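Local coordinates for protein Isomerase/lactonizing enzyme (Agrobacterium fabrum str. C58, PDB 2NQL) that belongs to the mandelate racemase/muconate lactonizing branch of the enolase superfamily and holds a sodium ion in its barrel domain, at residues 151-163 with 172-185. Sequence-based numbering, arbitrary orientation. Where two conformers were deposited one is given.
Sequences DSFPAYVSGLPER and AKYWQDRGFNAFKF. With SO4 (sulfate ion), chain F.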
ATOM      1  N   ASP A 151     -19.049 -10.636  25.722  1.00 22.27           N
ATOM      2  CA  ASP A 151     -19.117 -11.938  25.052  1.00 21.08           C
ATOM      3  C   ASP A 151     -20.165 -11.978  23.959  1.00 18.41           C
ATOM      4  O   ASP A 151     -20.352 -13.020  23.322  1.00 21.87           O
ATOM      5  CB  ASP A 151     -19.389 -13.055  26.057  1.00 25.43           C
ATOM      6  CG  ASP A 151     -18.350 -13.123  27.140  1.00 36.40           C
ATOM      7  OD1 ASP A 151     -17.146 -13.026  26.825  1.00 29.46           O
ATOM      8  OD2 ASP A 151     -18.739 -13.256  28.315  1.00 32.23           O
ATOM      9  N   SER A 152     -20.855 -10.853  23.756  1.00 22.22           N
ATOM     10  CA  SER A 152     -21.832 -10.735  22.685  1.00 23.26           C
ATOM     11  C   SER A 152     -21.988  -9.272  22.335  1.00 18.67           C
ATOM     12  O   SER A 152     -21.721  -8.398  23.168  1.00 21.78           O
ATOM     13  CB  SER A 152     -23.200 -11.377  23.073  1.00 24.07           C
ATOM     14  OG  SER A 152     -23.827 -10.669  24.134  1.00 26.98           O
ATOM     15  N   PHE A 153     -22.409  -8.998  21.101  1.00 19.81           N
ATOM     16  CA  PHE A 153     -22.774  -7.638  20.694  1.00 19.55           C
ATOM     17  C   PHE A 153     -23.639  -7.679  19.444  1.00 17.91           C
ATOM     18  O   PHE A 153     -23.747  -8.745  18.817  1.00 21.08           O
ATOM     19  CB  PHE A 153     -21.523  -6.732  20.496  1.00 21.07           C
ATOM     20  CG  PHE A 153     -20.394  -7.376  19.725  1.00 23.22           C
ATOM     21  CD1 PHE A 153     -20.504  -7.631  18.354  1.00 20.99           C
ATOM     22  CD2 PHE A 153     -19.195  -7.684  20.373  1.00 18.39           C
ATOM     23  CE1 PHE A 153     -19.449  -8.200  17.647  1.00 22.39           C
ATOM     24  CE2 PHE A 153     -18.128  -8.235  19.669  1.00 20.43           C
ATOM     25  CZ  PHE A 153     -18.259  -8.502  18.303  1.00 20.58           C
ATOM     26  N   PRO A 154     -24.301  -6.550  19.102  1.00 20.09           N
ATOM     27  CA  PRO A 154     -25.202  -6.549  17.957  1.00 22.06           C
ATOM     28  C   PRO A 154     -24.551  -6.855  16.614  1.00 24.61           C
ATOM     29  O   PRO A 154     -23.381  -6.533  16.394  1.00 22.12           O
ATOM     30  CB  PRO A 154     -25.748  -5.110  17.970  1.00 22.94           C
ATOM     31  CG  PRO A 154     -25.696  -4.737  19.398  1.00 23.98           C
ATOM     32  CD  PRO A 154     -24.361  -5.245  19.794  1.00 25.13           C
ATOM     33  N   ALA A 155     -25.329  -7.477  15.739  1.00 23.13           N
ATOM     34  CA  ALA A 155     -24.909  -7.794  14.384  1.00 18.79           C
ATOM     35  C   ALA A 155     -25.946  -7.247  13.410  1.00 25.84           C
ATOM     36  O   ALA A 155     -27.151  -7.347  13.670  1.00 23.37           O
ATOM     37  CB  ALA A 155     -24.764  -9.300  14.238  1.00 17.41           C
ATOM     38  N   TYR A 156     -25.495  -6.631  12.318  1.00 18.84           N
ATOM     39  CA  TYR A 156     -26.412  -6.198  11.265  1.00 20.64           C
ATOM     40  C   TYR A 156     -26.279  -7.037  10.022  1.00 21.84           C
ATOM     41  O   TYR A 156     -25.175  -7.479   9.668  1.00 21.08           O
ATOM     42  CB  TYR A 156     -26.291  -4.703  10.954  1.00 18.02           C
ATOM     43  CG  TYR A 156     -25.092  -4.254  10.144  1.00 19.94           C
ATOM     44  CD1 TYR A 156     -25.126  -4.268   8.734  1.00 23.20           C
ATOM     45  CD2 TYR A 156     -23.926  -3.808  10.772  1.00 22.54           C
ATOM     46  CE1 TYR A 156     -24.044  -3.839   7.991  1.00 23.44           C
ATOM     47  CE2 TYR A 156     -22.823  -3.355  10.017  1.00 21.52           C
ATOM     48  CZ  TYR A 156     -22.891  -3.383   8.641  1.00 22.44           C
ATOM     49  OH  TYR A 156     -21.827  -2.961   7.882  1.00 22.28           O
ATOM     50  N   VAL A 157     -27.409  -7.240   9.355  1.00 21.65           N
ATOM     51  CA  VAL A 157     -27.476  -8.051   8.146  1.00 21.67           C
ATOM     52  C   VAL A 157     -26.899  -7.312   6.949  1.00 27.01           C
ATOM     53  O   VAL A 157     -27.266  -6.171   6.633  1.00 28.59           O
ATOM     54  CB  VAL A 157     -28.934  -8.507   7.834  1.00 28.10           C
ATOM     55  CG1 VAL A 157     -28.979  -9.372   6.588  1.00 28.45           C
ATOM     56  CG2 VAL A 157     -29.482  -9.287   8.993  1.00 31.93           C
ATOM     57  N   SER A 158     -25.990  -7.992   6.267  1.00 22.63           N
ATOM     58  CA  SER A 158     -25.406  -7.441   5.083  1.00 23.04           C
ATOM     59  C   SER A 158     -25.551  -8.504   4.000  1.00 28.67           C
ATOM     60  O   SER A 158     -25.369  -9.707   4.251  1.00 32.57           O
ATOM     61  CB  SER A 158     -23.932  -7.163   5.367  1.00 26.74           C
ATOM     62  OG  SER A 158     -23.351  -6.394   4.346  1.00 32.37           O
ATOM     63  N   GLY A 159     -25.896  -8.066   2.801  1.00 29.16           N
ATOM     64  CA  GLY A 159     -25.959  -8.986   1.665  1.00 30.83           C
ATOM     65  C   GLY A 159     -27.415  -9.339   1.472  1.00 34.26           C
ATOM     66  O   GLY A 159     -28.013 -10.022   2.311  1.00 33.51           O
ATOM     67  N   LEU A 160     -27.990  -8.860   0.375  1.00 27.67           N
ATOM     68  CA  LEU A 160     -29.326  -9.289  -0.032  1.00 24.77           C
ATOM     69  C   LEU A 160     -29.213  -9.868  -1.438  1.00 31.78           C
ATOM     70  O   LEU A 160     -29.542  -9.182  -2.411  1.00 27.51           O
ATOM     71  CB  LEU A 160     -30.318  -8.112   0.037  1.00 27.42           C
ATOM     72  CG  LEU A 160     -30.577  -7.457   1.410  1.00 30.77           C
ATOM     73  CD1 LEU A 160     -31.381  -6.180   1.249  1.00 30.20           C
ATOM     74  CD2 LEU A 160     -31.252  -8.412   2.416  1.00 31.07           C
ATOM     75  N   PRO A 161     -28.719 -11.129  -1.554  1.00 27.21           N
ATOM     76  CA  PRO A 161     -28.472 -11.684  -2.877  1.00 25.99           C
ATOM     77  C   PRO A 161     -29.759 -12.189  -3.523  1.00 32.78           C
ATOM     78  O   PRO A 161     -29.976 -13.414  -3.665  1.00 32.60           O
ATOM     79  CB  PRO A 161     -27.498 -12.831  -2.605  1.00 32.74           C
ATOM     80  CG  PRO A 161     -27.796 -13.260  -1.195  1.00 37.78           C
ATOM     81  CD  PRO A 161     -28.358 -12.077  -0.475  1.00 30.63           C
ATOM     82  N   GLU A 162     -30.610 -11.242  -3.908  1.00 27.28           N
ATOM     83  CA  GLU A 162     -31.754 -11.551  -4.764  1.00 28.47           C
ATOM     84  C   GLU A 162     -31.810 -10.662  -6.009  1.00 27.18           C
ATOM     85  O   GLU A 162     -31.309  -9.539  -6.013  1.00 28.84           O
ATOM     86  CB  GLU A 162     -33.059 -11.499  -3.964  1.00 27.14           C
ATOM     87  CG  GLU A 162     -33.305 -12.749  -3.066  1.00 27.96           C
ATOM     88  CD  GLU A 162     -33.751 -13.976  -3.863  1.00 40.79           C
ATOM     89  OE1 GLU A 162     -33.881 -13.872  -5.105  1.00 32.48           O
ATOM     90  OE2 GLU A 162     -33.983 -15.045  -3.250  1.00 28.36           O
ATOM     91  N   ARG A 163     -32.407 -11.192  -7.068  1.00 28.59           N
ATOM     92  CA  ARG A 163     -32.394 -10.544  -8.375  1.00 32.52           C
ATOM     93  C   ARG A 163     -33.345  -9.341  -8.452  1.00 32.25           C
ATOM     94  O   ARG A 163     -33.072  -8.367  -9.149  1.00 32.06           O
ATOM     95  CB  ARG A 163     -32.724 -11.582  -9.460  1.00 27.01           C
ATOM     96  CG  ARG A 163     -32.352 -11.173 -10.873  1.00 34.58           C
ATOM     97  CD  ARG A 163     -32.707 -12.287 -11.888  1.00 43.95           C
ATOM     98  NE  ARG A 163     -34.158 -12.536 -12.016  1.00 45.32           N
ATOM     99  CZ  ARG A 163     -34.795 -13.613 -11.542  1.00 48.01           C
ATOM    100  NH1 ARG A 163     -34.120 -14.555 -10.901  1.00 39.97           N
ATOM    101  NH2 ARG A 163     -36.110 -13.761 -11.710  1.00 32.06           N
ATOM    102  N   ALA A 172     -34.914  -9.457   3.388  1.00 25.71           N
ATOM    103  CA  ALA A 172     -34.645  -8.611   4.549  1.00 22.22           C
ATOM    104  C   ALA A 172     -35.677  -8.898   5.635  1.00 24.74           C
ATOM    105  O   ALA A 172     -35.340  -8.982   6.822  1.00 25.67           O
ATOM    106  CB  ALA A 172     -34.655  -7.097   4.157  1.00 24.86           C
ATOM    107  N   LYS A 173     -36.929  -9.078   5.222  1.00 26.41           N
ATOM    108  CA  LYS A 173     -38.004  -9.332   6.179  1.00 24.74           C
ATOM    109  C   LYS A 173     -37.807 -10.679   6.853  1.00 23.46           C
ATOM    110  O   LYS A 173     -38.081 -10.819   8.053  1.00 25.90           O
ATOM    111  CB  LYS A 173     -39.365  -9.288   5.475  1.00 26.51           C
ATOM    112  CG  LYS A 173     -40.578  -9.254   6.424  1.00 33.06           C
ATOM    113  CD  LYS A 173     -41.882  -9.306   5.602  1.00 44.95           C
ATOM    114  CE  LYS A 173     -43.104  -9.545   6.484  1.00 61.55           C
ATOM    115  NZ  LYS A 173     -43.355  -8.396   7.404  1.00 62.76           N
ATOM    116  N   TYR A 174     -37.354 -11.668   6.074  1.00 20.19           N
ATOM    117  CA  TYR A 174     -37.010 -12.979   6.612  1.00 22.11           C
ATOM    118  C   TYR A 174     -35.983 -12.861   7.743  1.00 22.38           C
ATOM    119  O   TYR A 174     -36.146 -13.469   8.825  1.00 24.04           O
ATOM    120  CB  TYR A 174     -36.479 -13.889   5.493  1.00 25.81           C
ATOM    121  CG  TYR A 174     -35.942 -15.206   6.001  1.00 24.61           C
ATOM    122  CD1 TYR A 174     -36.809 -16.250   6.341  1.00 23.72           C
ATOM    123  CD2 TYR A 174     -34.572 -15.389   6.192  1.00 29.24           C
ATOM    124  CE1 TYR A 174     -36.307 -17.466   6.836  1.00 26.84           C
ATOM    125  CE2 TYR A 174     -34.068 -16.585   6.684  1.00 25.12           C
ATOM    126  CZ  TYR A 174     -34.935 -17.604   7.008  1.00 24.43           C
ATOM    127  OH  TYR A 174     -34.417 -18.760   7.482  1.00 29.96           O
ATOM    128  N   TRP A 175     -34.929 -12.082   7.492  1.00 24.23           N
ATOM    129  CA  TRP A 175     -33.914 -11.820   8.511  1.00 21.77           C
ATOM    130  C   TRP A 175     -34.418 -11.014   9.706  1.00 21.29           C
ATOM    131  O   TRP A 175     -34.027 -11.298  10.840  1.00 22.37           O
ATOM    132  CB  TRP A 175     -32.615 -11.248   7.885  1.00 22.77           C
ATOM    133  CG  TRP A 175     -31.867 -12.364   7.198  1.00 23.01           C
ATOM    134  CD1 TRP A 175     -31.871 -12.666   5.855  1.00 23.63           C
ATOM    135  CD2 TRP A 175     -31.109 -13.397   7.836  1.00 21.91           C
ATOM    136  NE1 TRP A 175     -31.137 -13.803   5.627  1.00 26.83           N
ATOM    137  CE2 TRP A 175     -30.662 -14.277   6.820  1.00 27.45           C
ATOM    138  CE3 TRP A 175     -30.741 -13.653   9.168  1.00 20.24           C
ATOM    139  CZ2 TRP A 175     -29.870 -15.404   7.094  1.00 29.30           C
ATOM    140  CZ3 TRP A 175     -29.953 -14.786   9.442  1.00 25.23           C
ATOM    141  CH2 TRP A 175     -29.525 -15.636   8.408  1.00 26.96           C
ATOM    142  N   GLN A 176     -35.307 -10.049   9.455  1.00 23.74           N
ATOM    143  CA  GLN A 176     -35.980  -9.318  10.532  1.00 21.09           C
ATOM    144  C   GLN A 176     -36.745 -10.273  11.457  1.00 25.19           C
ATOM    145  O   GLN A 176     -36.678 -10.140  12.684  1.00 28.38           O
ATOM    146  CB  GLN A 176     -36.925  -8.244   9.974  1.00 22.78           C
ATOM    147  CG  GLN A 176     -37.444  -7.258  11.027  1.00 25.33           C
ATOM    148  CD  GLN A 176     -38.408  -6.243  10.453  1.00 23.80           C
ATOM    149  OE1 GLN A 176     -39.359  -6.602   9.756  1.00 31.77           O
ATOM    150  NE2 GLN A 176     -38.171  -4.964  10.745  1.00 26.94           N
ATOM    151  N   ASP A 177     -37.444 -11.240  10.862  1.00 25.77           N
ATOM    152  CA  ASP A 177     -38.235 -12.241  11.605  1.00 27.70           C
ATOM    153  C   ASP A 177     -37.336 -13.174  12.427  1.00 32.56           C
ATOM    154  O   ASP A 177     -37.787 -13.813  13.386  1.00 30.22           O
ATOM    155  CB  ASP A 177     -39.077 -13.085  10.641  1.00 26.77           C
ATOM    156  CG  ASP A 177     -40.252 -12.330  10.064  1.00 31.59           C
ATOM    157  OD1 ASP A 177     -40.583 -11.228  10.567  1.00 37.30           O
ATOM    158  OD2 ASP A 177     -40.845 -12.833   9.083  1.00 33.20           O
ATOM    159  N   ARG A 178     -36.060 -13.250  12.048  1.00 27.57           N
ATOM    160  CA  ARG A 178     -35.060 -13.958  12.831  1.00 25.52           C
ATOM    161  C   ARG A 178     -34.434 -13.105  13.948  1.00 27.52           C
ATOM    162  O   ARG A 178     -33.529 -13.569  14.641  1.00 32.21           O
ATOM    163  CB  ARG A 178     -33.957 -14.510  11.910  1.00 23.53           C
ATOM    164  CG  ARG A 178     -34.416 -15.589  10.932  1.00 26.64           C
ATOM    165  CD  ARG A 178     -33.251 -16.113  10.099  1.00 27.52           C
ATOM    166  NE  ARG A 178     -32.306 -16.883  10.916  1.00 30.30           N
ATOM    167  CZ  ARG A 178     -32.307 -18.209  11.005  1.00 32.25           C
ATOM    168  NH1 ARG A 178     -33.197 -18.930  10.323  1.00 32.49           N
ATOM    169  NH2 ARG A 178     -31.424 -18.816  11.786  1.00 29.22           N
ATOM    170  N   GLY A 179     -34.887 -11.869  14.126  1.00 27.93           N
ATOM    171  CA  GLY A 179     -34.475 -11.063  15.286  1.00 26.43           C
ATOM    172  C   GLY A 179     -33.398 -10.021  14.991  1.00 23.91           C
ATOM    173  O   GLY A 179     -32.837  -9.407  15.899  1.00 28.24           O
ATOM    174  N   PHE A 180     -33.116  -9.807  13.714  1.00 25.16           N
ATOM    175  CA  PHE A 180     -32.215  -8.745  13.301  1.00 25.45           C
ATOM    176  C   PHE A 180     -33.017  -7.467  13.124  1.00 28.35           C
ATOM    177  O   PHE A 180     -34.154  -7.503  12.653  1.00 31.70           O
ATOM    178  CB  PHE A 180     -31.451  -9.159  12.028  1.00 20.40           C
ATOM    179  CG  PHE A 180     -30.472 -10.289  12.265  1.00 23.18           C
ATOM    180  CD1 PHE A 180     -29.096 -10.029  12.416  1.00 27.73           C
ATOM    181  CD2 PHE A 180     -30.915 -11.606  12.350  1.00 23.38           C
ATOM    182  CE1 PHE A 180     -28.197 -11.071  12.645  1.00 24.84           C
ATOM    183  CE2 PHE A 180     -30.033 -12.662  12.596  1.00 30.33           C
ATOM    184  CZ  PHE A 180     -28.670 -12.396  12.751  1.00 30.96           C
ATOM    185  N   ASN A 181     -32.438  -6.355  13.547  1.00 24.61           N
ATOM    186  CA  ASN A 181     -33.095  -5.059  13.507  0.70 35.05           C
ATOM    187  C   ASN A 181     -32.326  -4.035  12.679  1.00 32.79           C
ATOM    188  O   ASN A 181     -32.768  -2.896  12.505  1.00 28.07           O
ATOM    189  CB  ASN A 181     -33.289  -4.535  14.935  0.70 39.37           C
ATOM    190  CG  ASN A 181     -34.231  -5.399  15.753  0.70 50.58           C
ATOM    191  OD1 ASN A 181     -33.876  -5.870  16.836  0.70 46.64           O
ATOM    192  ND2 ASN A 181     -35.440  -5.610  15.240  0.70 48.98           N
ATOM    193  N   ALA A 182     -31.163  -4.447  12.181  1.00 27.25           N
ATOM    194  CA  ALA A 182     -30.280  -3.555  11.459  1.00 23.54           C
ATOM    195  C   ALA A 182     -29.783  -4.223  10.172  1.00 23.40           C
ATOM    196  O   ALA A 182     -29.522  -5.434  10.146  1.00 23.08           O
ATOM    197  CB  ALA A 182     -29.135  -3.094  12.368  1.00 25.67           C
ATOM    198  N   PHE A 183     -29.745  -3.435   9.095  1.00 21.62           N
ATOM    199  CA  PHE A 183     -29.629  -3.930   7.720  1.00 21.41           C
ATOM    200  C   PHE A 183     -28.800  -2.951   6.910  1.00 20.93           C
ATOM    201  O   PHE A 183     -28.798  -1.740   7.183  1.00 23.39           O
ATOM    202  CB  PHE A 183     -31.016  -4.041   7.044  1.00 24.62           C
ATOM    203  CG  PHE A 183     -31.981  -4.912   7.791  1.00 23.79           C
ATOM    204  CD1 PHE A 183     -32.056  -6.282   7.515  1.00 25.32           C
ATOM    205  CD2 PHE A 183     -32.779  -4.371   8.811  1.00 23.77           C
ATOM    206  CE1 PHE A 183     -32.939  -7.109   8.226  1.00 27.19           C
ATOM    207  CE2 PHE A 183     -33.649  -5.192   9.545  1.00 26.35           C
ATOM    208  CZ  PHE A 183     -33.738  -6.550   9.249  1.00 25.41           C
ATOM    209  N   LYS A 184     -28.116  -3.467   5.892  1.00 20.83           N
ATOM    210  CA  LYS A 184     -27.409  -2.598   4.957  1.00 21.36           C
ATOM    211  C   LYS A 184     -27.604  -3.127   3.551  1.00 23.16           C
ATOM    212  O   LYS A 184     -27.565  -4.348   3.332  1.00 27.14           O
ATOM    213  CB  LYS A 184     -25.910  -2.493   5.333  1.00 21.27           C
ATOM    214  CG  LYS A 184     -25.107  -1.555   4.424  1.00 24.69           C
ATOM    215  CD  LYS A 184     -23.644  -1.417   4.882  1.00 22.62           C
ATOM    216  CE  LYS A 184     -22.794  -2.597   4.442  1.00 26.23           C
ATOM    217  NZ  LYS A 184     -21.450  -2.470   5.039  1.00 25.74           N
ATOM    218  N   PHE A 185     -27.808  -2.217   2.599  1.00 22.30           N
ATOM    219  CA  PHE A 185     -27.916  -2.603   1.196  1.00 23.44           C
ATOM    220  C   PHE A 185     -26.842  -1.921   0.359  1.00 24.23           C
ATOM    221  O   PHE A 185     -26.346  -0.851   0.734  1.00 25.50           O
ATOM    222  CB  PHE A 185     -29.325  -2.320   0.644  1.00 23.98           C
ATOM    223  CG  PHE A 185     -29.593  -0.870   0.372  1.00 22.31           C
ATOM    224  CD1 PHE A 185     -29.371  -0.326  -0.901  1.00 28.25           C
ATOM    225  CD2 PHE A 185     -30.056  -0.032   1.388  1.00 25.89           C
ATOM    226  CE1 PHE A 185     -29.612   1.035  -1.151  1.00 27.25           C
ATOM    227  CE2 PHE A 185     -30.284   1.341   1.144  1.00 28.95           C
ATOM    228  CZ  PHE A 185     -30.066   1.864  -0.128  1.00 26.73           C
TER
HETATM  229  S   SO4 F1012     -23.617 -12.648  26.837  1.00 84.37           S
HETATM  230  O1  SO4 F1012     -22.918 -11.369  26.680  1.00 52.57           O
HETATM  231  O2  SO4 F1012     -24.695 -12.780  25.854  1.00 81.10           O
HETATM  232  O3  SO4 F1012     -22.648 -13.709  26.596  1.00 85.67           O
HETATM  233  O4  SO4 F1012     -24.176 -12.782  28.188  1.00 70.99           O
HETATM  234  O   HOH W   1     -29.653  -6.399  14.121  1.00 27.07           O
HETATM  235  O   HOH W   2     -26.498  -5.887   1.661  1.00 39.08           O
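Lys184, on the neighbouring parallel strand, crosses Tyr156 obliquely. Its CB lies 3.5 Å from Tyr156 CE1, oblique to the ring. CD passes 3.8 Å from Tyr156 OH. CE sits in the ring plane at the hydroxyl edge and also passes 3.8 Å from Ser158 OG. The chain is extended up to CD and then bends (chi3 80°), which brings NZ to the hydroxyl. There NZ donates a hydrogen bond to Tyr156 OH (2.9 Å). The same NZ forms a salt bridge with Glu240, a ligand of the sodium ion, while Ser158 OG bonds to Glu341.

Between the two backbones, Val157 N donates to Ala182 O, and Lys184 N donates to Val157 O. These two bonds join the first strands of the barrel in a beta-alpha-beta unit. On the other face of the sheet, Val157 CG2 packs 3.5 Å from Phe180 CD1 and 3.9 Å from Trp175 CB, packing the strand against the last turn of the helix (Trp175) and the loop that follows it (Phe180). Val157 CB meets Phe183 CD1.

Lys184 NZ is thus held between a phenol oxygen and a carboxylate. Tyr156 probably helps to hold the lysine end in place beside the sodium site.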